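Local coordinates for protein 3-carboxy-cis,cis-muconate cycloisomerase (Acinetobacter calcoaceticus, PDB 1Q5N) that is a cycloisomerase built on the mainly helical fold of the fumarase/aspartase superfamily and assembles from four copies of its chain, at residues 27-32 against 122-127; 32-37 against 111-116; 39-42 against 46-49; 88-93 against 102-107; 212-217 against 223-228. All coordinates share one frame; numbering follows the deposited sequence.

Contact 1: residues 27-32 against 122-127; sequences VSYMVE and CRDALA
Tyr29 and Asp124 both place CG beside the backbone N and anti to the carbonyl carbon (chi1 -72° and -74°), and each side chain leaves its helix toward the other. These two residues carry the contact, because the helices lie well apart: the CA atoms of Tyr29 and Asp124 are separated by 10.8 Å. The phenol covers most of that gap and the carboxylate the rest. Tyr29 OH donates to Asp124 OD2 over 2.5 Å, so short that the exact length is doubtful at this resolution. OD2 sits at the edge of the ring, in its plane; the carboxylate plane is turned 48° from the ring, and OD2 makes the contact. In the superfamily fold the link ties helix 23-43, from the N-terminal part of the chain, to helix 110-146, one of the long helices of the central bundle. The Tyr29 side chain also packs on Ala117, Leu120 and Gln121 of helix 110-146. One turn further along helix 23-43, Glu32 adds a looser electrostatic element: its OE2 is 4.7 Å from Arg123 NH2, opposite charges near each other but not paired. Arg123 NH1 is instead hydrogen-bonded to the backbone oxygen of Leu221, which holds the guanidinium group toward the end of helix 210-221.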
# COMPACT_ATOMS: atom_id res chain seq x y z
N VAL A 27 -4.49 26.03 -13.19
CA VAL A 27 -3.93 27.36 -13.46
C VAL A 27 -4.99 28.45 -13.18
O VAL A 27 -4.66 29.54 -12.72
CB VAL A 27 -3.40 27.48 -14.90
CG1 VAL A 27 -2.94 28.94 -15.14
CG2 VAL A 27 -2.22 26.49 -15.12
N SER A 28 -6.26 28.15 -13.41
CA SER A 28 -7.34 29.08 -13.13
C SER A 28 -7.38 29.40 -11.66
O SER A 28 -7.50 30.56 -11.27
CB SER A 28 -8.69 28.47 -13.48
OG SER A 28 -9.25 29.22 -14.52
N TYR A 29 -7.29 28.36 -10.84
CA TYR A 29 -7.34 28.53 -9.39
C TYR A 29 -6.09 29.26 -8.90
O TYR A 29 -6.16 30.02 -7.92
CB TYR A 29 -7.47 27.17 -8.68
CG TYR A 29 -8.82 26.52 -8.81
CD1 TYR A 29 -9.93 27.03 -8.13
CD2 TYR A 29 -8.98 25.32 -9.54
CE1 TYR A 29 -11.15 26.38 -8.14
CE2 TYR A 29 -10.24 24.65 -9.56
CZ TYR A 29 -11.32 25.20 -8.85
OH TYR A 29 -12.56 24.60 -8.84
N MET A 30 -4.96 29.06 -9.58
CA MET A 30 -3.74 29.76 -9.16
C MET A 30 -3.91 31.26 -9.43
O MET A 30 -3.48 32.11 -8.61
CB MET A 30 -2.51 29.22 -9.90
CG MET A 30 -2.11 27.80 -9.40
SD MET A 30 -0.82 27.05 -10.43
CE MET A 30 0.52 27.82 -9.68
N VAL A 31 -4.53 31.56 -10.58
CA VAL A 31 -4.79 32.95 -10.93
C VAL A 31 -5.70 33.52 -9.83
O VAL A 31 -5.43 34.60 -9.28
CB VAL A 31 -5.50 33.05 -12.30
CG1 VAL A 31 -6.10 34.47 -12.49
CG2 VAL A 31 -4.50 32.71 -13.43
N GLU A 32 -6.73 32.78 -9.48
CA GLU A 32 -7.64 33.25 -8.46
C GLU A 32 -6.92 33.56 -7.14
O GLU A 32 -7.22 34.56 -6.46
CB GLU A 32 -8.71 32.19 -8.25
CG GLU A 32 -9.85 32.58 -7.31
CD GLU A 32 -10.96 31.50 -7.29
OE1 GLU A 32 -11.13 30.78 -8.32
OE2 GLU A 32 -11.67 31.38 -6.26
N CYS A 122 -10.22 21.29 -3.81
CA CYS A 122 -10.85 20.39 -2.87
C CYS A 122 -12.21 20.93 -2.44
O CYS A 122 -13.16 20.16 -2.21
CB CYS A 122 -9.97 20.20 -1.62
SG CYS A 122 -8.45 19.22 -1.89
N ARG A 123 -12.32 22.26 -2.29
CA ARG A 123 -13.60 22.79 -1.88
C ARG A 123 -14.65 22.49 -2.93
O ARG A 123 -15.75 22.05 -2.61
CB ARG A 123 -13.53 24.30 -1.64
CG ARG A 123 -14.88 24.85 -1.14
CD ARG A 123 -14.79 26.32 -0.70
NE ARG A 123 -14.28 27.22 -1.75
CZ ARG A 123 -13.93 28.50 -1.53
NH1 ARG A 123 -14.04 29.04 -0.30
NH2 ARG A 123 -13.49 29.24 -2.54
N ASP A 124 -14.30 22.72 -4.19
CA ASP A 124 -15.27 22.50 -5.24
C ASP A 124 -15.59 21.02 -5.49
O ASP A 124 -16.74 20.66 -5.74
CB ASP A 124 -14.79 23.18 -6.54
CG ASP A 124 -14.93 24.72 -6.50
OD1 ASP A 124 -15.63 25.24 -5.61
OD2 ASP A 124 -14.34 25.41 -7.36
N ALA A 125 -14.58 20.14 -5.44
CA ALA A 125 -14.83 18.73 -5.68
C ALA A 125 -15.56 18.11 -4.47
O ALA A 125 -16.33 17.18 -4.65
CB ALA A 125 -13.50 17.98 -5.99
N LEU A 126 -15.34 18.63 -3.26
CA LEU A 126 -16.05 18.12 -2.09
C LEU A 126 -17.56 18.41 -2.22
O LEU A 126 -18.37 17.59 -1.83
CB LEU A 126 -15.58 18.78 -0.80
CG LEU A 126 -14.79 17.94 0.18
CD1 LEU A 126 -14.91 18.57 1.55
CD2 LEU A 126 -15.30 16.48 0.23
N ALA A 127 -17.90 19.58 -2.76
CA ALA A 127 -19.30 19.98 -2.93
C ALA A 127 -19.96 18.96 -3.85
O ALA A 127 -21.05 18.48 -3.57
CB ALA A 127 -19.42 21.45 -3.55

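Contact 2: residues 32-37 against 111-116; sequences EAEVAL and QDILDT
Ile113 projects from helix 110-146 against helix 23-43, where it meets Ala33 and the bent side chain of Glu34. This is helix-helix packing at the start of the first long helix of the central bundle: the two short segments cross at 119°, with axes 9.8 Å apart at closest approach. Ala33 and Ile113 both point across the interface, their CA atoms 6.2 Å apart, a closeness consistent with the small side chain of Ala33. Ala33 CB lies 4.3 Å from Ile113 CD1 and 4.0 Å from Thr116 CG2, so it rests between side chains one helical turn apart. In Thr116 a chi1 of -68° sets OG1 beside the backbone N and leaves CG2 anti to it; the methyl meets Ala33, while Tyr217 OH and the backbone of Gln195 bind OG1. Glu34 runs at about a right angle to Ile113. A bend at chi2 brings its carboxylate across the isoleucine's CG1-CD1 arm, with OE2 3.5 Å from Ile113 CG1. That oxygen has its polar partner in His105 ND1, so the buried carboxylate is held over an apolar branch by a bond to the loop before helix 110-146. On the far side of the same helix, Gln111 NE2 donates to Asp115 OD2 over 3.1 Å, meeting it on the syn side but 24° out of the carboxylate plane.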
# COMPACT_ATOMS: atom_id res chain seq x y z
N GLU A 32 -6.73 32.78 -9.48
CA GLU A 32 -7.64 33.25 -8.46
C GLU A 32 -6.92 33.56 -7.14
O GLU A 32 -7.22 34.56 -6.46
CB GLU A 32 -8.71 32.19 -8.25
CG GLU A 32 -9.85 32.58 -7.31
CD GLU A 32 -10.96 31.50 -7.29
OE1 GLU A 32 -11.13 30.78 -8.32
OE2 GLU A 32 -11.67 31.38 -6.26
N ALA A 33 -5.98 32.68 -6.77
CA ALA A 33 -5.19 32.88 -5.56
C ALA A 33 -4.32 34.18 -5.62
O ALA A 33 -4.15 34.88 -4.61
CB ALA A 33 -4.27 31.68 -5.31
N GLU A 34 -3.73 34.45 -6.80
CA GLU A 34 -2.90 35.64 -6.99
C GLU A 34 -3.74 36.93 -6.87
O GLU A 34 -3.33 37.89 -6.20
CB GLU A 34 -2.19 35.56 -8.34
CG GLU A 34 -1.10 34.50 -8.42
CD GLU A 34 0.13 34.83 -7.58
OE1 GLU A 34 0.16 35.85 -6.87
OE2 GLU A 34 1.09 34.05 -7.63
N VAL A 35 -4.93 36.91 -7.47
CA VAL A 35 -5.86 38.03 -7.41
C VAL A 35 -6.24 38.28 -5.97
O VAL A 35 -6.19 39.41 -5.52
CB VAL A 35 -7.15 37.75 -8.21
CG1 VAL A 35 -8.16 38.84 -7.97
CG2 VAL A 35 -6.83 37.67 -9.67
N ALA A 36 -6.60 37.24 -5.23
CA ALA A 36 -7.03 37.46 -3.86
C ALA A 36 -5.92 38.05 -3.01
O ALA A 36 -6.18 38.85 -2.11
CB ALA A 36 -7.52 36.15 -3.24
N LEU A 37 -4.68 37.64 -3.31
CA LEU A 37 -3.50 38.12 -2.60
C LEU A 37 -3.27 39.64 -2.81
O LEU A 37 -2.97 40.36 -1.86
CB LEU A 37 -2.25 37.35 -3.07
CG LEU A 37 -0.96 37.80 -2.37
CD1 LEU A 37 -1.07 37.53 -0.90
CD2 LEU A 37 0.24 37.08 -2.95
N GLN A 111 4.73 27.41 -2.77
CA GLN A 111 3.83 26.52 -2.06
C GLN A 111 2.54 27.24 -1.56
O GLN A 111 1.49 26.61 -1.44
CB GLN A 111 4.58 25.80 -0.91
CG GLN A 111 3.69 24.75 -0.23
CD GLN A 111 4.40 23.77 0.69
OE1 GLN A 111 5.62 23.89 0.96
NE2 GLN A 111 3.62 22.79 1.22
N ASP A 112 2.60 28.54 -1.27
CA ASP A 112 1.38 29.22 -0.82
C ASP A 112 0.34 29.15 -1.95
O ASP A 112 -0.81 28.81 -1.72
CB ASP A 112 1.63 30.70 -0.51
CG ASP A 112 2.63 30.90 0.62
OD1 ASP A 112 2.59 30.12 1.60
OD2 ASP A 112 3.44 31.86 0.52
N ILE A 113 0.75 29.47 -3.17
CA ILE A 113 -0.17 29.48 -4.29
C ILE A 113 -0.62 28.03 -4.66
O ILE A 113 -1.77 27.80 -4.97
CB ILE A 113 0.51 30.14 -5.52
CG1 ILE A 113 0.95 31.57 -5.17
CG2 ILE A 113 -0.42 30.12 -6.72
CD1 ILE A 113 -0.13 32.46 -4.59
N LEU A 114 0.30 27.08 -4.63
CA LEU A 114 -0.03 25.70 -4.97
C LEU A 114 -0.97 25.08 -3.93
O LEU A 114 -1.98 24.49 -4.32
CB LEU A 114 1.26 24.88 -5.12
CG LEU A 114 2.06 25.36 -6.36
CD1 LEU A 114 3.42 24.76 -6.36
CD2 LEU A 114 1.33 25.00 -7.66
N ASP A 115 -0.67 25.22 -2.63
CA ASP A 115 -1.55 24.67 -1.59
C ASP A 115 -2.93 25.38 -1.57
O ASP A 115 -3.97 24.74 -1.31
CB ASP A 115 -0.95 24.80 -0.19
CG ASP A 115 0.13 23.80 0.09
OD1 ASP A 115 0.39 22.91 -0.76
OD2 ASP A 115 0.72 23.91 1.18
N THR A 116 -2.94 26.69 -1.84
CA THR A 116 -4.21 27.40 -1.84
C THR A 116 -5.04 26.93 -3.04
O THR A 116 -6.23 26.67 -2.91
CB THR A 116 -4.02 28.98 -1.84
OG1 THR A 116 -3.46 29.41 -0.59
CG2 THR A 116 -5.38 29.66 -2.06

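Contact 3: residues 39-42 against 46-49; sequences QAQA and VIPQ. Unlike the reference sequence in segment 39-42: Ala40 (reference Gln).
Gln41 and Ala42, near the C-terminal end of helix 23-43, receive the chain as it folds back through Val46 and Ile47. The polar part of the contact is backbone only. Gln41 O accepts a weak hydrogen bond from Ile47 N at 3.5 Å, with an angle of 155° at the hydrogen, and Val46 N is also close to this oxygen. A CA-H...O contact runs the opposite way, from Ala42 CA to Ile47 O at 3.2 Å, and at 168° it is nearly straight. Both contacts place Ile47 beside the last turn of the helix. This is the compact turn between consecutive helices of the N-terminal region, 23-43 and 49-59, and Pro48 occupies the N-cap position of the second. Apolar contacts fill the inside of the bend. Ile47 sets CG1 between its backbone N and carbonyl carbon (chi1 69°), the crowded position, which brings CG1 to 4.2 Å from Ala42 CB and 4.0 Å from Gln41 CB. Val46 CB lies 4.0 Å from Gln41 CB. The amide of Gln41 finds its polar partner beyond the turn, where NE2 is hydrogen-bonded to Trp106 O. Gln49, exposed to solvent and bent at chi2, curls back until OE1 is 3.6 Å from Ala42 CB, and its NE2 is bonded to Thr53 OG1 within the new helix.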
# COMPACT_ATOMS: atom_id res chain seq x y z
N GLN A 39 -5.56 41.76 -3.85
CA GLN A 39 -6.66 42.46 -3.24
C GLN A 39 -6.54 42.59 -1.74
O GLN A 39 -6.83 43.65 -1.19
CB GLN A 39 -7.98 41.78 -3.55
CG GLN A 39 -8.43 41.97 -4.97
CD GLN A 39 -9.85 41.43 -5.16
OE1 GLN A 39 -10.77 42.20 -5.49
NE2 GLN A 39 -10.04 40.11 -4.94
N ALA A 40 -6.13 41.51 -1.07
CA ALA A 40 -6.02 41.54 0.38
C ALA A 40 -4.94 42.51 0.79
O ALA A 40 -5.09 43.19 1.80
CB ALA A 40 -5.71 40.15 0.92
N GLN A 41 -3.86 42.57 0.01
CA GLN A 41 -2.76 43.47 0.33
C GLN A 41 -3.12 44.95 0.11
O GLN A 41 -2.75 45.80 0.92
CB GLN A 41 -1.50 43.10 -0.47
CG GLN A 41 -0.91 41.81 -0.02
CD GLN A 41 0.25 41.34 -0.87
OE1 GLN A 41 0.36 41.68 -2.05
NE2 GLN A 41 1.14 40.53 -0.27
N ALA A 42 -3.84 45.24 -0.98
CA ALA A 42 -4.27 46.61 -1.28
C ALA A 42 -5.21 47.06 -0.16
O ALA A 42 -5.11 48.16 0.36
CB ALA A 42 -5.00 46.67 -2.64
N VAL A 46 -0.54 47.23 2.21
CA VAL A 46 0.73 46.70 1.71
C VAL A 46 1.05 47.02 0.23
O VAL A 46 2.21 47.10 -0.13
CB VAL A 46 0.83 45.20 1.98
CG1 VAL A 46 2.16 44.64 1.46
CG2 VAL A 46 0.68 44.96 3.48
N ILE A 47 0.06 47.14 -0.64
CA ILE A 47 0.39 47.53 -2.01
C ILE A 47 -0.69 48.52 -2.42
O ILE A 47 -1.79 48.52 -1.85
CB ILE A 47 0.43 46.37 -3.05
CG1 ILE A 47 -0.97 45.83 -3.28
CG2 ILE A 47 1.45 45.32 -2.61
CD1 ILE A 47 -1.07 44.88 -4.43
N PRO A 48 -0.39 49.38 -3.40
CA PRO A 48 -1.37 50.37 -3.86
C PRO A 48 -2.61 49.78 -4.49
O PRO A 48 -2.53 48.87 -5.32
CB PRO A 48 -0.59 51.23 -4.83
CG PRO A 48 0.47 50.27 -5.37
CD PRO A 48 0.87 49.48 -4.16
N GLN A 49 -3.76 50.31 -4.07
CA GLN A 49 -5.04 49.88 -4.58
C GLN A 49 -5.04 49.94 -6.08
O GLN A 49 -5.76 49.19 -6.75
CB GLN A 49 -6.16 50.78 -4.07
CG GLN A 49 -7.50 50.40 -4.68
CD GLN A 49 -7.93 48.97 -4.32
OE1 GLN A 49 -7.97 48.60 -3.13
NE2 GLN A 49 -8.27 48.16 -5.35

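Contact 4: residues 88-93 against 102-107; sequences QLTAIV and RYVHWG
Of residues 102-107, Val104 makes the close contacts with 88-93, packing among Leu89, Thr90 and Val93, which line the facing side of that helix over about one turn. This is the tight part. With CG1 anti to its backbone N (chi1 176°), Val104 directs its two methyls to different neighbours. CG1 meets Leu89 CD2 at 3.8 Å and Thr90 OG1 at 3.6 Å, the leucine approaching obliquely and the threonine running past in the opposite direction. CG2 faces Val93, 4.0 Å from its CG1 and almost equally near its CB and CG2, so it rests against the whole branched end. Ile55 also touches both Val104 and Val93, which brings a second helix, 49-59, into the apolar cluster.

The loop around Val104 is held far less closely to the helix. Tyr103 to Trp106 form a type II beta turn, closed by a weak bond from Trp106 N to Tyr103 O of 3.4 Å. Val104 is the second residue of this turn. Arg102 and Tyr103 point away from the helix, and Arg102, exposed, gives its backbone oxygen to Arg385 NH1 of a third subunit, against which Tyr103 and Trp106 also pack. No hydrogen bond joins the two segments, and even the hydroxyl of Thr90 has its polar partner within its own helix, at Val86 O. The chemistry is therefore dispersive: van der Waals fit of the valine methyls, rather than directed bonds, seats the turn on helix 82-94.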
# COMPACT_ATOMS: atom_id res chain seq x y z
N GLN A 88 5.04 34.11 -16.27
CA GLN A 88 4.05 34.40 -17.27
C GLN A 88 2.96 35.37 -16.85
O GLN A 88 2.59 36.24 -17.63
CB GLN A 88 3.39 33.11 -17.78
CG GLN A 88 4.29 32.35 -18.72
CD GLN A 88 3.53 31.38 -19.59
OE1 GLN A 88 2.47 31.71 -20.14
NE2 GLN A 88 4.06 30.16 -19.73
N LEU A 89 2.45 35.23 -15.64
CA LEU A 89 1.39 36.11 -15.21
C LEU A 89 1.93 37.51 -15.06
O LEU A 89 1.21 38.48 -15.30
CB LEU A 89 0.81 35.68 -13.87
CG LEU A 89 -0.34 36.57 -13.40
CD1 LEU A 89 -1.52 36.34 -14.30
CD2 LEU A 89 -0.71 36.26 -11.94
N THR A 90 3.19 37.61 -14.63
CA THR A 90 3.79 38.92 -14.45
C THR A 90 3.92 39.57 -15.83
O THR A 90 3.48 40.69 -16.04
CB THR A 90 5.18 38.83 -13.71
OG1 THR A 90 4.97 38.31 -12.39
CG2 THR A 90 5.82 40.22 -13.54
N ALA A 91 4.49 38.85 -16.79
CA ALA A 91 4.63 39.39 -18.11
C ALA A 91 3.24 39.82 -18.61
O ALA A 91 3.10 40.86 -19.24
CB ALA A 91 5.26 38.36 -19.03
N ILE A 92 2.20 39.04 -18.32
CA ILE A 92 0.87 39.41 -18.79
C ILE A 92 0.36 40.74 -18.17
O ILE A 92 -0.25 41.54 -18.85
CB ILE A 92 -0.15 38.27 -18.51
CG1 ILE A 92 0.09 37.12 -19.47
CG2 ILE A 92 -1.59 38.78 -18.65
CD1 ILE A 92 -0.78 35.90 -19.17
N VAL A 93 0.62 40.95 -16.89
CA VAL A 93 0.19 42.15 -16.20
C VAL A 93 1.04 43.34 -16.63
O VAL A 93 0.59 44.46 -16.62
CB VAL A 93 0.30 41.95 -14.67
CG1 VAL A 93 0.31 43.27 -13.92
CG2 VAL A 93 -0.86 41.12 -14.21
N ARG A 102 4.96 44.87 -10.64
CA ARG A 102 5.89 44.69 -9.54
C ARG A 102 5.26 44.07 -8.32
O ARG A 102 5.94 43.50 -7.48
CB ARG A 102 6.50 46.03 -9.16
CG ARG A 102 7.44 46.47 -10.23
CD ARG A 102 7.73 47.94 -10.20
NE ARG A 102 8.39 48.23 -11.48
CZ ARG A 102 8.98 49.38 -11.79
NH1 ARG A 102 9.00 50.37 -10.89
NH2 ARG A 102 9.55 49.54 -12.99
N TYR A 103 3.95 44.21 -8.22
CA TYR A 103 3.23 43.69 -7.09
C TYR A 103 2.61 42.30 -7.29
O TYR A 103 1.92 41.81 -6.40
CB TYR A 103 2.18 44.72 -6.68
CG TYR A 103 2.82 46.04 -6.35
CD1 TYR A 103 3.49 46.23 -5.14
CD2 TYR A 103 2.80 47.09 -7.28
CE1 TYR A 103 4.11 47.42 -4.85
CE2 TYR A 103 3.43 48.29 -7.00
CZ TYR A 103 4.08 48.45 -5.79
OH TYR A 103 4.71 49.64 -5.51
N VAL A 104 2.85 41.68 -8.44
CA VAL A 104 2.31 40.34 -8.68
C VAL A 104 3.09 39.34 -7.81
O VAL A 104 4.33 39.34 -7.82
CB VAL A 104 2.48 39.90 -10.15
CG1 VAL A 104 2.01 38.45 -10.34
CG2 VAL A 104 1.69 40.83 -11.04
N HIS A 105 2.36 38.54 -7.02
CA HIS A 105 2.97 37.50 -6.20
C HIS A 105 3.83 38.10 -5.11
O HIS A 105 4.83 37.51 -4.69
CB HIS A 105 3.84 36.60 -7.11
CG HIS A 105 4.28 35.32 -6.46
ND1 HIS A 105 3.41 34.27 -6.20
CD2 HIS A 105 5.51 34.89 -6.08
CE1 HIS A 105 4.08 33.26 -5.69
NE2 HIS A 105 5.36 33.60 -5.60
N TRP A 106 3.43 39.29 -4.65
CA TRP A 106 4.17 40.02 -3.62
C TRP A 106 4.20 39.31 -2.29
O TRP A 106 3.16 39.13 -1.67
CB TRP A 106 3.55 41.42 -3.41
CG TRP A 106 4.29 42.19 -2.36
CD1 TRP A 106 3.78 42.68 -1.18
CD2 TRP A 106 5.70 42.43 -2.32
NE1 TRP A 106 4.80 43.20 -0.41
CE2 TRP A 106 5.98 43.06 -1.08
CE3 TRP A 106 6.75 42.16 -3.21
CZ2 TRP A 106 7.29 43.42 -0.70
CZ3 TRP A 106 8.07 42.52 -2.84
CH2 TRP A 106 8.33 43.15 -1.59
N GLY A 107 5.38 38.91 -1.83
CA GLY A 107 5.48 38.24 -0.53
C GLY A 107 5.13 36.74 -0.40
O GLY A 107 5.36 36.15 0.64

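Contact 5: residues 212-217 against 223-228; sequences IVVEAY and LGQTAC
Gln225 lays its side chain against Val214 and Glu215 on the outer side of helix 210-221. Its amide touches Glu215 mainly near the backbone: NE2 is 3.7 Å from Glu215 CA and equally far from CB, and CD is 3.8 Å from the same CA. The carboxylate of Glu215 continues past it, its plane turned 63° from the amide. Closer to the loop backbone, Gln225 CG rests 4.0 Å from Val214 CG1. The glutamine is fully extended, with CG anti to the backbone N (chi1 179°), which carries its amide over to Glu215; the CA atoms of Glu215 and Gln225 are 6.5 Å apart. The contact is a surface one, where the loop leaving helix 210-221 doubles back beside it before entering helix 235-261 of the central bundle. Neighbouring residues anchor this extended run of loop: Gly224 makes backbone hydrogen bonds with Leu192 and Ala194, and Leu223 packs on Ile119 and Leu120 of helix 110-146. Further on, Thr226 OG1 donates to Cys228 O at 2.9 Å, approaching from above the carbonyl plane, 50° out of it. In the same part of the loop, Ala227 and Cys228 pack on Ala444 and Gln441 of a third subunit.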
# COMPACT_ATOMS: atom_id res chain seq x y z
N ILE A 212 -2.07 40.48 9.54
CA ILE A 212 -3.13 41.30 8.96
C ILE A 212 -3.39 40.82 7.52
O ILE A 212 -4.55 40.64 7.09
CB ILE A 212 -2.67 42.79 8.95
CG1 ILE A 212 -2.38 43.25 10.39
CG2 ILE A 212 -3.59 43.62 8.17
CD1 ILE A 212 -0.85 42.81 10.93
N VAL A 213 -2.32 40.60 6.74
CA VAL A 213 -2.53 40.15 5.38
C VAL A 213 -3.14 38.72 5.24
O VAL A 213 -3.96 38.48 4.37
CB VAL A 213 -1.25 40.20 4.57
CG1 VAL A 213 -1.49 39.59 3.19
CG2 VAL A 213 -0.80 41.65 4.39
N VAL A 214 -2.76 37.78 6.11
CA VAL A 214 -3.28 36.41 6.02
C VAL A 214 -4.76 36.44 6.31
O VAL A 214 -5.56 35.77 5.64
CB VAL A 214 -2.59 35.46 7.05
CG1 VAL A 214 -3.11 34.02 6.89
CG2 VAL A 214 -1.11 35.46 6.81
N GLU A 215 -5.14 37.23 7.31
CA GLU A 215 -6.53 37.33 7.67
C GLU A 215 -7.40 37.81 6.50
O GLU A 215 -8.44 37.22 6.21
CB GLU A 215 -6.64 38.25 8.86
CG GLU A 215 -8.04 38.64 9.23
CD GLU A 215 -8.01 39.63 10.37
OE1 GLU A 215 -7.37 40.71 10.20
OE2 GLU A 215 -8.59 39.31 11.44
N ALA A 216 -6.95 38.84 5.81
CA ALA A 216 -7.70 39.38 4.69
C ALA A 216 -7.61 38.48 3.46
O ALA A 216 -8.47 38.51 2.59
CB ALA A 216 -7.21 40.80 4.35
N TYR A 217 -6.53 37.72 3.34
CA TYR A 217 -6.40 36.81 2.20
C TYR A 217 -7.41 35.66 2.39
O TYR A 217 -8.12 35.29 1.48
CB TYR A 217 -4.95 36.31 2.15
CG TYR A 217 -4.63 35.24 1.12
CD1 TYR A 217 -4.73 35.49 -0.25
CD2 TYR A 217 -4.12 34.00 1.53
CE1 TYR A 217 -4.32 34.53 -1.18
CE2 TYR A 217 -3.72 33.04 0.62
CZ TYR A 217 -3.81 33.31 -0.73
OH TYR A 217 -3.35 32.37 -1.62
N LEU A 223 -12.02 31.20 2.97
CA LEU A 223 -11.42 29.99 3.52
C LEU A 223 -11.13 30.29 4.96
O LEU A 223 -11.12 31.47 5.36
CB LEU A 223 -10.10 29.66 2.81
CG LEU A 223 -10.31 29.16 1.39
CD1 LEU A 223 -8.99 28.99 0.65
CD2 LEU A 223 -11.11 27.84 1.47
N GLY A 224 -10.90 29.24 5.75
CA GLY A 224 -10.50 29.45 7.12
C GLY A 224 -9.05 29.97 7.19
O GLY A 224 -8.28 29.97 6.22
N GLN A 225 -8.67 30.46 8.35
CA GLN A 225 -7.33 30.96 8.55
C GLN A 225 -6.72 29.98 9.55
O GLN A 225 -7.45 29.43 10.35
CB GLN A 225 -7.41 32.37 9.13
CG GLN A 225 -6.08 33.02 9.41
CD GLN A 225 -6.21 34.40 10.10
OE1 GLN A 225 -5.19 35.00 10.48
NE2 GLN A 225 -7.47 34.90 10.28
N THR A 226 -5.42 29.74 9.52
CA THR A 226 -4.86 28.82 10.49
C THR A 226 -3.94 29.61 11.42
O THR A 226 -3.49 30.67 11.06
CB THR A 226 -4.02 27.70 9.78
OG1 THR A 226 -2.93 28.30 9.06
CG2 THR A 226 -4.86 26.94 8.80
N ALA A 227 -3.67 29.08 12.60
CA ALA A 227 -2.81 29.73 13.56
C ALA A 227 -1.37 29.82 13.02
O ALA A 227 -0.71 30.85 13.16
CB ALA A 227 -2.84 28.95 14.91
N CYS A 228 -0.85 28.76 12.43
CA CYS A 228 0.51 28.85 11.90
C CYS A 228 0.60 28.25 10.48
O CYS A 228 -0.29 27.52 10.04
CB CYS A 228 1.50 28.18 12.88
SG CYS A 228 1.05 26.50 13.20

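How the contacts relate
All five contacts lie on one side of the chain's centre, toward one end of an elongated molecule. Helix 23-43 runs through contacts 1, 2 and 3 in turn, and helix 110-146 is the partner in contacts 1 and 2, whose centres are about 10 Å apart. Contacts 3 and 4 are short-range and follow one another within the chain segment that contacts 1 and 2 enclose; contact 5 comes later. Contacts 2 and 3 each touch both contacts 4 and 5, whose own centres are about 21 Å apart. Contacts 4 and 5 both reach a third subunit and contact 1 touches a second, so this helical end also takes part in the assembly.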